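Local coordinates for putative non-ribosomal peptide synthetase (Actinomadura parvosata subsp. kistnae, PDB 6M7L), which probably forms a condensation-type domain of a non-ribosomal peptide synthetase, a member of the family that typically joins amino acids held on carrier proteins, at residues E42-R47 and A118-F122; L61-A66 and R97-E101; P129-H133 and L144-H149; M272-H277 and A375-D379. All blocks are in the same frame, centred on the assembly; numbering follows the deposited sequence.

Contact 1: E42-R47 and A118-F122; sequences EGLHVR and AGRPF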
loop_
_atom_site.group_PDB
_atom_site.type_symbol
_atom_site.label_atom_id
_atom_site.label_comp_id
_atom_site.label_asym_id
_atom_site.label_seq_id
_atom_site.Cartn_x
_atom_site.Cartn_y
_atom_site.Cartn_z
ATOM N N GLU A 42 14.421 -27.788 -2.869
ATOM C CA GLU A 42 14.421 -26.341 -3.028
ATOM C C GLU A 42 14.406 -25.666 -1.664
ATOM O O GLU A 42 13.651 -26.062 -0.770
ATOM C CB GLU A 42 13.216 -25.893 -3.856
ATOM C CG GLU A 42 13.241 -26.381 -5.295
ATOM C CD GLU A 42 14.428 -25.845 -6.070
ATOM O OE1 GLU A 42 14.553 -24.608 -6.186
ATOM O OE2 GLU A 42 15.241 -26.662 -6.556
ATOM N N GLY A 43 15.260 -24.659 -1.504
ATOM C CA GLY A 43 15.308 -23.948 -0.241
ATOM C C GLY A 43 13.975 -23.294 0.072
ATOM O O GLY A 43 13.290 -22.775 -0.813
ATOM N N LEU A 44 13.594 -23.347 1.345
ATOM C CA LEU A 44 12.383 -22.676 1.813
ATOM C C LEU A 44 12.721 -21.203 1.989
ATOM O O LEU A 44 13.150 -20.757 3.056
ATOM C CB LEU A 44 11.880 -23.305 3.102
ATOM C CG LEU A 44 11.258 -24.693 2.950
ATOM C CD1 LEU A 44 10.920 -25.297 4.309
ATOM C CD2 LEU A 44 10.019 -24.606 2.073
ATOM N N HIS A 45 12.538 -20.441 0.913
ATOM C CA HIS A 45 12.920 -19.041 0.863
ATOM C C HIS A 45 11.740 -18.191 0.409
ATOM O O HIS A 45 10.835 -18.660 -0.287
ATOM C CB HIS A 45 14.092 -18.806 -0.102
ATOM C CG HIS A 45 15.258 -19.719 0.114
ATOM N ND1 HIS A 45 16.058 -20.157 -0.919
ATOM C CD2 HIS A 45 15.769 -20.266 1.242
ATOM C CE1 HIS A 45 17.008 -20.939 -0.438
ATOM N NE2 HIS A 45 16.854 -21.023 0.870
ATOM N N VAL A 46 11.763 -16.933 0.812
ATOM C CA VAL A 46 10.969 -15.898 0.166
ATOM C C VAL A 46 11.890 -15.158 -0.792
ATOM O O VAL A 46 13.102 -15.057 -0.565
ATOM C CB VAL A 46 10.323 -14.934 1.182
ATOM C CG1 VAL A 46 9.217 -15.635 1.960
ATOM C CG2 VAL A 46 11.375 -14.375 2.119
ATOM N N ARG A 47 11.327 -14.655 -1.885
ATOM C CA ARG A 47 12.172 -13.996 -2.870
ATOM C C ARG A 47 11.342 -13.035 -3.709
ATOM O O ARG A 47 10.141 -13.232 -3.907
ATOM C CB ARG A 47 12.899 -15.008 -3.766
ATOM C CG ARG A 47 12.019 -15.732 -4.773
ATOM C CD ARG A 47 11.180 -16.828 -4.092
ATOM N NE ARG A 47 9.758 -16.621 -4.336
ATOM C CZ ARG A 47 9.095 -17.151 -5.357
ATOM N NH1 ARG A 47 7.808 -16.878 -5.517
ATOM N NH2 ARG A 47 9.723 -17.948 -6.216
ATOM N N ALA A 118 17.272 -18.354 -6.626
ATOM C CA ALA A 118 16.281 -18.410 -5.558
ATOM C C ALA A 118 16.343 -19.730 -4.804
ATOM O O ALA A 118 15.994 -19.782 -3.619
ATOM C CB ALA A 118 14.876 -18.192 -6.121
ATOM N N GLY A 119 16.786 -20.798 -5.464
ATOM C CA GLY A 119 16.851 -22.104 -4.844
ATOM C C GLY A 119 18.155 -22.449 -4.167
ATOM O O GLY A 119 18.195 -23.417 -3.403
ATOM N N ARG A 120 19.217 -21.687 -4.423
ATOM C CA ARG A 120 20.516 -21.988 -3.833
ATOM C C ARG A 120 20.403 -22.027 -2.312
ATOM O O ARG A 120 19.920 -21.061 -1.705
ATOM C CB ARG A 120 21.564 -20.957 -4.251
ATOM C CG ARG A 120 22.067 -21.097 -5.676
ATOM C CD ARG A 120 23.236 -20.162 -5.931
ATOM N NE ARG A 120 23.870 -20.425 -7.219
ATOM C CZ ARG A 120 24.874 -19.710 -7.718
ATOM N NH1 ARG A 120 25.362 -18.682 -7.034
ATOM N NH2 ARG A 120 25.389 -20.022 -8.899
ATOM N N PRO A 121 20.828 -23.110 -1.667
ATOM C CA PRO A 121 20.624 -23.239 -0.221
ATOM C C PRO A 121 21.477 -22.258 0.567
ATOM O O PRO A 121 22.505 -21.761 0.103
ATOM C CB PRO A 121 21.039 -24.686 0.070
ATOM C CG PRO A 121 21.038 -25.378 -1.270
ATOM C CD PRO A 121 21.421 -24.321 -2.253
ATOM N N PHE A 122 21.023 -21.981 1.786
ATOM C CA PHE A 122 21.763 -21.173 2.741
ATOM C C PHE A 122 22.455 -22.076 3.754
ATOM O O PHE A 122 21.885 -23.073 4.206
ATOM C CB PHE A 122 20.843 -20.201 3.485
ATOM C CG PHE A 122 20.352 -19.051 2.653
ATOM C CD1 PHE A 122 19.138 -19.127 1.990
ATOM C CD2 PHE A 122 21.086 -17.880 2.561
ATOM C CE1 PHE A 122 18.674 -18.065 1.234
ATOM C CE2 PHE A 122 20.627 -16.812 1.807
ATOM C CZ PHE A 122 19.420 -16.906 1.143
#

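Contact 2: L61-A66 and R97-E101; sequences LAGALA and RPPLE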
loop_
_atom_site.group_PDB
_atom_site.type_symbol
_atom_site.label_atom_id
_atom_site.label_comp_id
_atom_site.label_asym_id
_atom_site.label_seq_id
_atom_site.Cartn_x
_atom_site.Cartn_y
_atom_site.Cartn_z
ATOM N N LEU A 61 23.219 0.868 -4.382
ATOM C CA LEU A 61 22.421 -0.330 -4.149
ATOM C C LEU A 61 23.095 -1.249 -3.138
ATOM O O LEU A 61 22.427 -1.829 -2.274
ATOM C CB LEU A 61 22.184 -1.065 -5.470
ATOM C CG LEU A 61 21.669 -2.505 -5.383
ATOM C CD1 LEU A 61 20.237 -2.549 -4.873
ATOM C CD2 LEU A 61 21.787 -3.191 -6.732
ATOM N N ALA A 62 24.420 -1.390 -3.228
ATOM C CA ALA A 62 25.147 -2.183 -2.242
ATOM C C ALA A 62 25.050 -1.558 -0.856
ATOM O O ALA A 62 24.833 -2.263 0.137
ATOM C CB ALA A 62 26.609 -2.332 -2.664
ATOM N N GLY A 63 25.205 -0.236 -0.769
ATOM C CA GLY A 63 25.056 0.428 0.514
ATOM C C GLY A 63 23.647 0.323 1.061
ATOM O O GLY A 63 23.449 0.117 2.262
ATOM N N ALA A 64 22.646 0.459 0.187
ATOM C CA ALA A 64 21.258 0.345 0.625
ATOM C C ALA A 64 20.952 -1.060 1.126
ATOM O O ALA A 64 20.235 -1.225 2.122
ATOM C CB ALA A 64 20.315 0.725 -0.514
ATOM N N LEU A 65 21.479 -2.082 0.448
ATOM C CA LEU A 65 21.318 -3.452 0.926
ATOM C C LEU A 65 21.889 -3.605 2.331
ATOM O O LEU A 65 21.238 -4.164 3.223
ATOM C CB LEU A 65 21.986 -4.426 -0.044
ATOM C CG LEU A 65 21.279 -4.635 -1.385
ATOM C CD1 LEU A 65 22.145 -5.440 -2.345
ATOM C CD2 LEU A 65 19.931 -5.306 -1.179
ATOM N N ALA A 66 23.104 -3.095 2.550
ATOM C CA ALA A 66 23.685 -3.121 3.888
ATOM C C ALA A 66 22.851 -2.319 4.878
ATOM O O ALA A 66 22.786 -2.675 6.061
ATOM C CB ALA A 66 25.118 -2.593 3.848
ATOM N N ARG A 97 26.854 -7.863 6.124
ATOM C CA ARG A 97 26.109 -7.327 5.002
ATOM C C ARG A 97 25.757 -8.472 4.052
ATOM O O ARG A 97 26.482 -9.469 3.975
ATOM C CB ARG A 97 26.933 -6.266 4.273
ATOM C CG ARG A 97 28.115 -6.833 3.501
ATOM C CD ARG A 97 28.984 -5.746 2.889
ATOM N NE ARG A 97 28.249 -4.503 2.672
ATOM C CZ ARG A 97 28.565 -3.604 1.746
ATOM N NH1 ARG A 97 29.593 -3.817 0.935
ATOM N NH2 ARG A 97 27.846 -2.497 1.620
ATOM N N PRO A 98 24.639 -8.371 3.331
ATOM C CA PRO A 98 24.284 -9.437 2.403
ATOM C C PRO A 98 25.241 -9.457 1.225
ATOM O O PRO A 98 25.734 -8.402 0.791
ATOM C CB PRO A 98 22.860 -9.058 1.962
ATOM C CG PRO A 98 22.850 -7.573 2.062
ATOM C CD PRO A 98 23.663 -7.268 3.296
ATOM N N PRO A 99 25.552 -10.633 0.690
ATOM C CA PRO A 99 26.318 -10.684 -0.557
ATOM C C PRO A 99 25.495 -10.159 -1.721
ATOM O O PRO A 99 24.266 -10.255 -1.738
ATOM C CB PRO A 99 26.639 -12.175 -0.723
ATOM C CG PRO A 99 25.621 -12.883 0.106
ATOM C CD PRO A 99 25.310 -11.972 1.254
ATOM N N LEU A 100 26.191 -9.584 -2.698
ATOM C CA LEU A 100 25.562 -9.011 -3.887
ATOM C C LEU A 100 26.274 -9.564 -5.117
ATOM O O LEU A 100 27.344 -9.076 -5.494
ATOM C CB LEU A 100 25.613 -7.487 -3.861
ATOM C CG LEU A 100 25.156 -6.778 -5.141
ATOM C CD1 LEU A 100 23.715 -7.143 -5.487
ATOM C CD2 LEU A 100 25.318 -5.270 -5.015
ATOM N N GLU A 101 25.685 -10.583 -5.736
ATOM C CA GLU A 101 26.201 -11.094 -6.994
ATOM C C GLU A 101 25.808 -10.166 -8.135
ATOM O O GLU A 101 24.670 -9.690 -8.207
ATOM C CB GLU A 101 25.676 -12.503 -7.269
ATOM C CG GLU A 101 26.055 -13.030 -8.648
ATOM C CD GLU A 101 25.374 -14.339 -8.992
ATOM O OE1 GLU A 101 25.765 -14.967 -10.000
ATOM O OE2 GLU A 101 24.446 -14.739 -8.258
#

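Contact 3: P129-H133 and L144-H149; sequences PWRAH and LLVVAH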
loop_
_atom_site.group_PDB
_atom_site.type_symbol
_atom_site.label_atom_id
_atom_site.label_comp_id
_atom_site.label_asym_id
_atom_site.label_seq_id
_atom_site.Cartn_x
_atom_site.Cartn_y
_atom_site.Cartn_z
ATOM N N PRO A 129 21.002 -14.591 6.564
ATOM C CA PRO A 129 19.924 -15.351 5.917
ATOM C C PRO A 129 19.295 -14.651 4.722
ATOM O O PRO A 129 18.109 -14.855 4.443
ATOM C CB PRO A 129 18.912 -15.530 7.052
ATOM C CG PRO A 129 19.099 -14.306 7.889
ATOM C CD PRO A 129 20.543 -13.907 7.785
ATOM N N TRP A 130 20.062 -13.833 4.005
ATOM C CA TRP A 130 19.554 -13.264 2.765
ATOM C C TRP A 130 20.722 -12.865 1.877
ATOM O O TRP A 130 21.862 -12.743 2.332
ATOM C CB TRP A 130 18.621 -12.072 3.022
ATOM C CG TRP A 130 19.285 -10.830 3.528
ATOM C CD1 TRP A 130 20.199 -10.736 4.537
ATOM C CD2 TRP A 130 19.059 -9.493 3.066
ATOM N NE1 TRP A 130 20.568 -9.425 4.720
ATOM C CE2 TRP A 130 19.881 -8.643 3.830
ATOM C CE3 TRP A 130 18.247 -8.935 2.074
ATOM C CZ2 TRP A 130 19.909 -7.262 3.638
ATOM C CZ3 TRP A 130 18.280 -7.567 1.880
ATOM C CH2 TRP A 130 19.105 -6.747 2.659
ATOM N N ARG A 131 20.417 -12.677 0.597
ATOM C CA ARG A 131 21.418 -12.332 -0.401
ATOM C C ARG A 131 20.715 -11.702 -1.594
ATOM O O ARG A 131 19.495 -11.802 -1.745
ATOM C CB ARG A 131 22.224 -13.561 -0.829
ATOM C CG ARG A 131 21.360 -14.754 -1.171
ATOM C CD ARG A 131 22.146 -15.856 -1.854
ATOM N NE ARG A 131 21.255 -16.690 -2.652
ATOM C CZ ARG A 131 20.782 -17.871 -2.273
ATOM N NH1 ARG A 131 21.129 -18.390 -1.103
ATOM N NH2 ARG A 131 19.963 -18.535 -3.075
ATOM N N ALA A 132 21.504 -11.048 -2.443
ATOM C CA ALA A 132 20.985 -10.323 -3.591
ATOM C C ALA A 132 21.773 -10.692 -4.838
ATOM O O ALA A 132 22.997 -10.840 -4.790
ATOM C CB ALA A 132 21.046 -8.807 -3.365
ATOM N N HIS A 133 21.062 -10.833 -5.955
ATOM C CA HIS A 133 21.662 -11.187 -7.237
ATOM C C HIS A 133 21.245 -10.142 -8.261
ATOM O O HIS A 133 20.074 -10.083 -8.650
ATOM C CB HIS A 133 21.236 -12.585 -7.678
ATOM C CG HIS A 133 21.312 -13.608 -6.589
ATOM N ND1 HIS A 133 22.387 -14.457 -6.437
ATOM C CD2 HIS A 133 20.448 -13.911 -5.591
ATOM C CE1 HIS A 133 22.179 -15.243 -5.395
ATOM N NE2 HIS A 133 21.011 -14.932 -4.865
ATOM N N LEU A 144 16.957 -7.168 -10.374
ATOM C CA LEU A 144 17.487 -7.456 -9.050
ATOM C C LEU A 144 16.655 -8.549 -8.401
ATOM O O LEU A 144 15.423 -8.470 -8.387
ATOM C CB LEU A 144 17.482 -6.206 -8.171
ATOM C CG LEU A 144 17.872 -6.440 -6.710
ATOM C CD1 LEU A 144 19.322 -6.891 -6.622
ATOM C CD2 LEU A 144 17.631 -5.191 -5.869
ATOM N N LEU A 145 17.328 -9.564 -7.872
ATOM C CA LEU A 145 16.684 -10.636 -7.128
ATOM C C LEU A 145 17.145 -10.570 -5.682
ATOM O O LEU A 145 18.346 -10.477 -5.412
ATOM C CB LEU A 145 17.013 -12.008 -7.723
ATOM C CG LEU A 145 16.570 -13.224 -6.902
ATOM C CD1 LEU A 145 15.051 -13.328 -6.843
ATOM C CD2 LEU A 145 17.175 -14.497 -7.464
ATOM N N VAL A 146 16.190 -10.602 -4.760
ATOM C CA VAL A 146 16.471 -10.652 -3.331
ATOM C C VAL A 146 15.882 -11.948 -2.802
ATOM O O VAL A 146 14.680 -12.196 -2.952
ATOM C CB VAL A 146 15.894 -9.438 -2.585
ATOM C CG1 VAL A 146 16.164 -9.560 -1.088
ATOM C CG2 VAL A 146 16.482 -8.146 -3.138
ATOM N N VAL A 147 16.730 -12.781 -2.206
ATOM C CA VAL A 147 16.313 -14.035 -1.595
ATOM C C VAL A 147 16.557 -13.928 -0.099
ATOM O O VAL A 147 17.600 -13.426 0.333
ATOM C CB VAL A 147 17.070 -15.237 -2.192
ATOM C CG1 VAL A 147 16.495 -16.544 -1.666
ATOM C CG2 VAL A 147 17.020 -15.196 -3.712
ATOM N N ALA A 148 15.588 -14.384 0.690
ATOM C CA ALA A 148 15.708 -14.390 2.140
ATOM C C ALA A 148 15.169 -15.708 2.669
ATOM O O ALA A 148 14.074 -16.129 2.283
ATOM C CB ALA A 148 14.955 -13.212 2.768
ATOM N N HIS A 149 15.936 -16.361 3.537
ATOM C CA HIS A 149 15.488 -17.624 4.102
ATOM C C HIS A 149 14.300 -17.387 5.026
ATOM O O HIS A 149 14.228 -16.367 5.718
ATOM C CB HIS A 149 16.626 -18.306 4.860
ATOM C CG HIS A 149 16.396 -19.767 5.092
ATOM N ND1 HIS A 149 15.540 -20.240 6.062
ATOM C CD2 HIS A 149 16.894 -20.858 4.465
ATOM C CE1 HIS A 149 15.525 -21.561 6.026
ATOM N NE2 HIS A 149 16.339 -21.961 5.066
#

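Contact 4: M272-H277 and A375-D379; sequences MFTAVH and ALQLD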
loop_
_atom_site.group_PDB
_atom_site.type_symbol
_atom_site.label_atom_id
_atom_site.label_comp_id
_atom_site.label_asym_id
_atom_site.label_seq_id
_atom_site.Cartn_x
_atom_site.Cartn_y
_atom_site.Cartn_z
ATOM N N MET A 272 -17.116 -16.890 3.938
ATOM C CA MET A 272 -16.817 -17.580 2.688
ATOM C C MET A 272 -15.689 -18.585 2.869
ATOM O O MET A 272 -15.694 -19.645 2.233
ATOM C CB MET A 272 -16.465 -16.572 1.595
ATOM C CG MET A 272 -17.636 -16.209 0.702
ATOM S SD MET A 272 -18.393 -17.673 -0.034
ATOM C CE MET A 272 -17.021 -18.331 -0.979
ATOM N N PHE A 273 -14.719 -18.271 3.733
ATOM C CA PHE A 273 -13.693 -19.246 4.083
ATOM C C PHE A 273 -14.320 -20.526 4.616
ATOM O O PHE A 273 -13.915 -21.630 4.235
ATOM C CB PHE A 273 -12.729 -18.649 5.112
ATOM C CG PHE A 273 -11.573 -19.548 5.462
ATOM C CD1 PHE A 273 -11.662 -20.443 6.517
ATOM C CD2 PHE A 273 -10.390 -19.489 4.741
ATOM C CE1 PHE A 273 -10.598 -21.269 6.840
ATOM C CE2 PHE A 273 -9.322 -20.309 5.061
ATOM C CZ PHE A 273 -9.426 -21.200 6.112
ATOM N N THR A 274 -15.320 -20.397 5.491
ATOM C CA THR A 274 -15.992 -21.574 6.031
ATOM C C THR A 274 -16.698 -22.360 4.932
ATOM O O THR A 274 -16.742 -23.594 4.971
ATOM C CB THR A 274 -16.985 -21.158 7.117
ATOM O OG1 THR A 274 -16.335 -20.288 8.053
ATOM C CG2 THR A 274 -17.510 -22.379 7.856
ATOM N N ALA A 275 -17.251 -21.660 3.938
ATOM C CA ALA A 275 -17.941 -22.348 2.850
ATOM C C ALA A 275 -16.968 -23.148 1.991
ATOM O O ALA A 275 -17.250 -24.297 1.632
ATOM C CB ALA A 275 -18.708 -21.340 1.996
ATOM N N VAL A 276 -15.821 -22.560 1.649
ATOM C CA VAL A 276 -14.827 -23.280 0.857
ATOM C C VAL A 276 -14.134 -24.340 1.706
ATOM O O VAL A 276 -13.791 -25.422 1.213
ATOM C CB VAL A 276 -13.819 -22.292 0.242
ATOM C CG1 VAL A 276 -12.774 -23.034 -0.581
ATOM C CG2 VAL A 276 -14.542 -21.263 -0.613
ATOM N N HIS A 277 -13.915 -24.046 2.991
ATOM C CA HIS A 277 -13.354 -25.038 3.905
ATOM C C HIS A 277 -14.215 -26.294 3.939
ATOM O O HIS A 277 -13.704 -27.414 3.831
ATOM C CB HIS A 277 -13.220 -24.424 5.301
ATOM C CG HIS A 277 -12.623 -25.335 6.328
ATOM N ND1 HIS A 277 -12.266 -26.640 6.063
ATOM C CD2 HIS A 277 -12.318 -25.121 7.631
ATOM C CE1 HIS A 277 -11.773 -27.192 7.158
ATOM N NE2 HIS A 277 -11.792 -26.290 8.123
ATOM N N ALA A 375 -3.692 -26.664 2.486
ATOM C CA ALA A 375 -3.933 -25.388 3.137
ATOM C C ALA A 375 -4.828 -24.529 2.256
ATOM O O ALA A 375 -4.854 -24.677 1.032
ATOM C CB ALA A 375 -2.624 -24.650 3.446
ATOM N N LEU A 376 -5.568 -23.628 2.897
ATOM C CA LEU A 376 -6.547 -22.793 2.216
ATOM C C LEU A 376 -6.354 -21.340 2.620
ATOM O O LEU A 376 -6.292 -21.027 3.815
ATOM C CB LEU A 376 -7.973 -23.247 2.541
ATOM C CG LEU A 376 -9.111 -22.305 2.144
ATOM C CD1 LEU A 376 -9.126 -22.063 0.641
ATOM C CD2 LEU A 376 -10.447 -22.858 2.619
ATOM N N GLN A 377 -6.258 -20.461 1.626
ATOM C CA GLN A 377 -6.267 -19.021 1.838
ATOM C C GLN A 377 -7.445 -18.426 1.082
ATOM O O GLN A 377 -7.594 -18.655 -0.124
ATOM C CB GLN A 377 -4.964 -18.364 1.370
ATOM C CG GLN A 377 -3.694 -19.047 1.836
ATOM C CD GLN A 377 -3.636 -19.257 3.339
ATOM O OE1 GLN A 377 -3.211 -20.313 3.809
ATOM N NE2 GLN A 377 -4.046 -18.247 4.100
ATOM N N LEU A 378 -8.283 -17.676 1.790
ATOM C CA LEU A 378 -9.401 -16.958 1.189
ATOM C C LEU A 378 -9.251 -15.490 1.559
ATOM O O LEU A 378 -9.423 -15.116 2.724
ATOM C CB LEU A 378 -10.742 -17.523 1.661
ATOM C CG LEU A 378 -11.983 -17.019 0.922
ATOM C CD1 LEU A 378 -12.957 -18.159 0.681
ATOM C CD2 LEU A 378 -12.656 -15.896 1.693
ATOM N N ASP A 379 -8.926 -14.663 0.571
ATOM C CA ASP A 379 -8.625 -13.258 0.790
ATOM C C ASP A 379 -9.680 -12.375 0.141
ATOM O O ASP A 379 -10.157 -12.664 -0.962
ATOM C CB ASP A 379 -7.247 -12.904 0.228
ATOM C CG ASP A 379 -6.143 -13.752 0.820
ATOM O OD1 ASP A 379 -6.211 -14.053 2.030
ATOM O OD2 ASP A 379 -5.211 -14.119 0.074
#

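Contact 1: E42-R47 and A118-F122
His45 ND1 donates a hydrogen bond to Ala118 O, 2.7 Å long and nearly straight, at 167°. The acceptor lies in the imidazole plane, and the N-H meets the carbonyl nearly along the C=O axis. Phe122 adds a second restraint. Its edge points at a face of the His45 ring in a T-shaped stack, with planes at 84° and Phe122 CD1 3.2 Å from His45 NE2. The backbone of Gly43 covers the opposite face. The imidazole is thus held at its edge and on both faces. CG of His45 lies beside the backbone N (chi1 -50°), which turns the ring toward the last turn of the helix. A leucine here would probably leave Ala118 O without this donor and the Phe122 edge without its aromatic face. Further along, Arg47 CG packs 4.0 Å from Ala118 CB, while the guanidinium reaches Pro402 O. Glu42 turns its carboxylate to a salt bridge with Arg245. The contact joins the end of helix 110-119, and the loop leaving it, to the start of strand 45-53. Strand 141-149 lies beside that strand, and Leu44 packs against helix 26-34.

Contact 2: L61-A66 and R97-E101
Ala66 and Arg97 come closest in backbone, with CA atoms 5.0 Å apart, and the two segments run in opposite senses and spread to 7.0 Å between the CA atoms of Ala62 and Leu100. No hydrogen bond joins them, so the contact rests on side-chain packing. Leu100 reaches the helix with both methyl groups. Its CG is anti to the backbone N (chi1 172°), which carries the branch over to the helix. Leu100 CD1 meets Leu65 CD1 at 3.9 Å, and the two side chains cross at about a right angle. The other branch, Leu100 CD2, rests 4.0 Å from Ala62 CB, with Leu61 CD2 a little farther off. Pro98 fills the next position along the helix. Its CG lies 3.9 Å from Leu65 CB, and its CD faces the backbone of Leu65 and Ala66. Arg97 lies along the small side chains of the helix. A bend at chi3 (-24°) brings its guanidinium edge to Ala66 CB, which is 3.5 Å from Arg97 NH2. Arg97 NH2 also approaches Ala62 O, but at a poor angle for a hydrogen bond. A long, weak ion pair links Arg97 NE to Glu94. Leu65 has further neighbours in Ala132 and in Leu165 of helix 155-172. This is a helix packed on one face of a mixed beta sheet, here at its edge strand 100-102. Such alpha/beta layering is characteristic of the chloramphenicol acetyltransferase-like fold of condensation domains, and this sheet probably belongs to the N-terminal lobe.

Contact 3: P129-H133 and L144-H149
Arg131 and Val147 form the central hydrogen-bonded pair of this antiparallel hairpin. Arg131 N lies 2.9 Å from Val147 O, and Val147 N lies 3.0 Å from Arg131 O. His133 and Leu145 bond in the same two-way manner, and His149 N closes the row on Pro129 O at 2.8 Å. The strand axes run at 166°. Trp130 faces Ala148 and Ala132 faces Val146 in the non-hydrogen-bonded pairs between.

Side chains alternate between the faces of the sheet. On one, Trp130 CE3 brings the indole edge to Val146 CG1 at 3.8 Å, and Trp130 CB meets Ala148 CB. A chi1 of 71° lifts the indole off the sheet toward Leu65 and Val68 of helix 58-71. On the other face, His133 lies beside Leu145, with CD2 of the ring 3.8 Å from Leu145 CD2. Val147 packs under one face of the Arg131 guanidinium.

A polar second shell fixes these groups. Arg131 NE donates to His133 NE2 at 2.8 Å, within both flat planes. Glu101 OE2 holds His133 ND1, and Arg131 NH2 reaches the carbonyls of Arg117 and Arg120. A leucine in place of His133 would probably leave Arg131 NE without this acceptor, Glu101 without one partner, and the guanidinium less fixed in rotation. NE2 is an acceptor here, which is consistent with a neutral imidazole protonated on ND1. The guanidinium is thus gripped by neutral acceptors, two backbone carbonyls and a ring nitrogen, with the Phe122 ring as a cation-pi partner.

Contact 4: M272-H277 and A375-D379
Phe273 and Leu376 stand at the centre of a helix-on-sheet layer, the alpha/beta packing of the chloramphenicol acetyltransferase-like fold, probably in the C-terminal lobe. Helix 272-277 runs over strand 375-379 with axes 8.8 Å apart and an angle of 147° between their directions.

The aromatic contact is a CH-pi interaction. Leu376 CD2 sits over one face of the Phe273 ring, 4.0 Å from its centroid. The ring is carried there because CG of Phe273 is anti to the backbone N (chi1 -176°). The two side chains point in opposite senses and overlap along their flanks. Leu378 comes to the same ring from another side, its CB near the ring plane and 3.7 Å from Phe273 CD2.

Aliphatic contacts complete the layer. Val276 divides its branches between the two leucines. Its CG1 lies 4.0 Å from Leu376 CD2, and its CG2 lies 3.7 Å from Leu378 CD1. Met272 CB rests 3.9 Å from Leu378 CD2, while the rest of Met272 packs toward helix 255-267.

Polar bonding does not cross this contact. Within the helix, Val276 N bonds to Met272 O and His277 N to Phe273 O. The strand bonds to its neighbours: Leu376 pairs with Gly296, and Gln377 with Leu412 and Leu414. Leu376 O also takes a hydrogen bond from Thr297 OG1. This same oxygen lies in the plane of the Phe273 ring, at its edge, with Phe273 CE2 3.4 Å away.

How the contacts relate
Contacts 1, 2 and 3 meet on one sheet, while contact 4 lies on the opposite side of the chain's centre, about 31 Å from contact 3 between centres. Contact 3 supplies the buried hairpin. Contact 1 adds strand 45-53 beside it, and contact 2 adds edge strand 100-102 on its other flank. Both of these are only partly buried. Backbone bonds from Val46 to Ala148 and from Glu101 to Ala132 tie them to the hairpin. Chemistry follows place: contact 3 combines strand pairing with a polar network, and contact 1 relies on one imidazole. Contacts 2 and 4 both pack a helix on a strand without hydrogen bonds, but contact 4 is buried and partly aromatic.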